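Local structure of KLLA0E08119p (Kluyveromyces lactis, 3VA7) at residues S380-S388 with V399-A407. The protein probably carboxylates urea to urea-1-carboxylate (allophanate) with ATP, bicarbonate and a tethered biotin, this chain holding the urea carboxylase part of a longer enzyme thought also to hydrolyse allophanate. Sequence-based numbering, arbitrary orientation.
Sequences SPGQLTSVS and VKKGTNVSA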
loop_
_atom_site.group_PDB
_atom_site.type_symbol
_atom_site.label_atom_id
_atom_site.label_comp_id
_atom_site.label_asym_id
_atom_site.label_seq_id
_atom_site.Cartn_x
_atom_site.Cartn_y
_atom_site.Cartn_z
ATOM N N SER A 380 10.698 -7.314 12.110
ATOM C CA SER A 380 9.540 -6.737 11.508
ATOM C C SER A 380 9.659 -6.837 9.979
ATOM O O SER A 380 10.223 -5.953 9.339
ATOM C CB SER A 380 9.444 -5.280 11.940
ATOM O OG SER A 380 8.395 -4.627 11.220
ATOM N N PRO A 381 9.137 -7.920 9.393
ATOM C CA PRO A 381 9.184 -8.114 7.934
ATOM C C PRO A 381 8.183 -7.228 7.194
ATOM O O PRO A 381 7.290 -6.709 7.820
ATOM C CB PRO A 381 8.805 -9.593 7.762
ATOM C CG PRO A 381 7.964 -9.904 8.977
ATOM C CD PRO A 381 8.519 -9.062 10.092
ATOM N N GLY A 382 8.359 -7.073 5.880
ATOM C CA GLY A 382 7.458 -6.332 4.993
ATOM C C GLY A 382 8.068 -5.532 3.837
ATOM O O GLY A 382 9.266 -5.423 3.728
ATOM N N GLN A 383 7.228 -4.949 2.981
ATOM C CA GLN A 383 7.703 -4.126 1.866
ATOM C C GLN A 383 7.992 -2.684 2.244
ATOM O O GLN A 383 7.125 -1.998 2.809
ATOM C CB GLN A 383 6.736 -4.130 0.693
ATOM C CG GLN A 383 7.413 -3.615 -0.501
ATOM C CD GLN A 383 6.585 -3.675 -1.747
ATOM O OE1 GLN A 383 7.130 -3.870 -2.841
ATOM N NE2 GLN A 383 5.284 -3.466 -1.620
ATOM N N LEU A 384 9.203 -2.229 1.927
ATOM C CA LEU A 384 9.554 -0.854 2.143
ATOM C C LEU A 384 8.841 -0.003 1.097
ATOM O O LEU A 384 8.790 -0.333 -0.083
ATOM C CB LEU A 384 11.068 -0.624 2.132
ATOM C CG LEU A 384 11.825 -1.403 3.199
ATOM C CD1 LEU A 384 13.269 -1.070 3.132
ATOM C CD2 LEU A 384 11.276 -1.202 4.621
ATOM N N THR A 385 8.321 1.120 1.556
ATOM C CA THR A 385 7.322 1.860 0.843
ATOM C C THR A 385 7.885 3.216 0.452
ATOM O O THR A 385 7.400 3.911 -0.471
ATOM C CB THR A 385 6.078 1.951 1.781
ATOM O OG1 THR A 385 4.968 1.275 1.165
ATOM C CG2 THR A 385 5.761 3.378 2.273
ATOM N N SER A 386 8.920 3.590 1.175
ATOM C CA SER A 386 9.593 4.824 0.929
ATOM C C SER A 386 10.916 4.693 1.690
ATOM O O SER A 386 10.971 4.236 2.842
ATOM C CB SER A 386 8.716 6.014 1.384
ATOM O OG SER A 386 9.523 7.076 1.900
ATOM N N VAL A 387 11.995 5.053 1.037
ATOM C CA VAL A 387 13.307 4.856 1.635
ATOM C C VAL A 387 14.131 6.092 1.317
ATOM O O VAL A 387 14.460 6.342 0.182
ATOM C CB VAL A 387 14.004 3.552 1.094
ATOM C CG1 VAL A 387 15.378 3.432 1.656
ATOM C CG2 VAL A 387 13.170 2.263 1.409
ATOM N N SER A 388 14.412 6.897 2.323
ATOM C CA SER A 388 15.311 8.022 2.116
ATOM C C SER A 388 16.509 8.098 3.083
ATOM O O SER A 388 16.357 7.941 4.312
ATOM C CB SER A 388 14.530 9.326 2.123
ATOM O OG SER A 388 15.264 10.292 1.375
ATOM N N VAL A 399 18.909 -1.791 0.497
ATOM C CA VAL A 399 17.471 -1.574 0.356
ATOM C C VAL A 399 17.111 -0.237 -0.307
ATOM O O VAL A 399 17.906 0.722 -0.323
ATOM C CB VAL A 399 16.769 -1.712 1.703
ATOM C CG1 VAL A 399 17.215 -3.027 2.392
ATOM C CG2 VAL A 399 16.998 -0.472 2.573
ATOM N N LYS A 400 15.926 -0.199 -0.909
ATOM C CA LYS A 400 15.353 1.027 -1.473
ATOM C C LYS A 400 13.825 0.871 -1.477
ATOM O O LYS A 400 13.315 -0.133 -1.018
ATOM C CB LYS A 400 15.888 1.293 -2.877
ATOM C CG LYS A 400 16.158 0.035 -3.622
ATOM C CD LYS A 400 16.213 0.205 -5.149
ATOM C CE LYS A 400 15.890 -1.193 -5.808
ATOM N NZ LYS A 400 16.600 -1.461 -7.149
ATOM N N LYS A 401 13.109 1.908 -1.934
ATOM C CA LYS A 401 11.669 1.882 -2.124
ATOM C C LYS A 401 11.454 0.565 -2.866
ATOM O O LYS A 401 12.097 0.313 -3.888
ATOM C CB LYS A 401 11.257 3.092 -2.979
ATOM C CG LYS A 401 9.752 3.426 -3.178
ATOM C CD LYS A 401 9.685 4.470 -4.338
ATOM C CE LYS A 401 8.728 5.653 -4.074
ATOM N NZ LYS A 401 9.342 6.957 -3.475
ATOM N N GLY A 402 10.590 -0.292 -2.355
ATOM C CA GLY A 402 10.282 -1.480 -3.104
ATOM C C GLY A 402 10.733 -2.775 -2.495
ATOM O O GLY A 402 10.005 -3.745 -2.542
ATOM N N THR A 403 11.902 -2.771 -1.887
ATOM C CA THR A 403 12.455 -3.924 -1.258
ATOM C C THR A 403 11.550 -4.618 -0.266
ATOM O O THR A 403 10.984 -3.984 0.608
ATOM C CB THR A 403 13.769 -3.569 -0.565
ATOM O OG1 THR A 403 14.631 -2.921 -1.514
ATOM C CG2 THR A 403 14.423 -4.848 0.029
ATOM N N ASN A 404 11.466 -5.942 -0.393
ATOM C CA ASN A 404 10.791 -6.823 0.589
ATOM C C ASN A 404 11.746 -7.330 1.619
ATOM O O ASN A 404 12.651 -8.058 1.321
ATOM C CB ASN A 404 10.162 -8.030 -0.117
ATOM C CG ASN A 404 9.026 -7.631 -1.035
ATOM O OD1 ASN A 404 9.167 -7.652 -2.259
ATOM N ND2 ASN A 404 7.895 -7.245 -0.451
ATOM N N VAL A 405 11.537 -6.932 2.846
ATOM C CA VAL A 405 12.431 -7.295 3.912
ATOM C C VAL A 405 11.853 -8.490 4.636
ATOM O O VAL A 405 10.755 -8.385 5.196
ATOM C CB VAL A 405 12.588 -6.139 4.918
ATOM C CG1 VAL A 405 13.510 -6.569 6.103
ATOM C CG2 VAL A 405 13.133 -4.909 4.193
ATOM N N SER A 406 12.577 -9.614 4.635
ATOM C CA SER A 406 12.072 -10.823 5.290
ATOM C C SER A 406 12.642 -11.060 6.703
ATOM O O SER A 406 13.590 -10.389 7.154
ATOM C CB SER A 406 12.297 -12.056 4.427
ATOM O OG SER A 406 13.386 -12.784 4.942
ATOM N N ALA A 407 12.042 -12.017 7.407
ATOM C CA ALA A 407 12.420 -12.302 8.807
ATOM C C ALA A 407 13.469 -13.426 8.857
ATOM O O ALA A 407 14.022 -13.751 9.925
ATOM C CB ALA A 407 11.167 -12.664 9.644
#
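A short antiparallel beta pairing, Gly-382 to Leu-384 against Thr-403 to Val-405, joins 380-388 to 399-407 within the C-terminal domain of the biotin carboxylase part. Gly-382 and Val-405 form a hydrogen-bonded pair: Gly-382 N to Val-405 O is 2.8 Å, and Val-405 N to Gly-382 O is 2.9 Å. The next bond runs from Leu-384 N to Thr-403 O at 2.8 Å. Beyond it Gly-402 N reaches Leu-384 O at 2.9 Å.

That last donor belongs to a beta turn close to type II, Lys-400 to Thr-403, with Gly-402 at its third position. Thr-403 N closes the turn on Lys-400 O, while Thr-403 OG1 accepts a bond from Lys-400 N. Opposite Tyr-440, Thr-385 and Ser-386 make a classic beta bulge, through which 380-388 passes from the large antiparallel sheet to its pairing with strand 438-440.

Leu-384 carries much of the apolar packing. With CG beside its backbone N (chi1 -60°), the isobutyl group spans two valines: CD1 lies 3.8 Å from Val-399 CG2, and CG 3.9 Å from Val-405 CG2. Cys-442 also touches both Leu-384 and Val-405. Val-387 lays its CG2 methyl over the Lys-400 to Lys-401 peptide, 3.3 Å from Lys-400 C, and Lys-401 runs its CG past the carbonyl of Thr-385.

On the face of the pairing opposite Val-405, at the non-hydrogen-bonded pair, Gln-383 (CG anti to the backbone N, chi1 -164°) crosses the side chain of Asn-404 at a slant, its CB 3.5 Å from Asn-404 ND2. On this face Gln-383 touches Leu-1057 of the carboxyltransferase region, and Asn-404 OD1 accepts a hydrogen bond from Asn-1095 ND2.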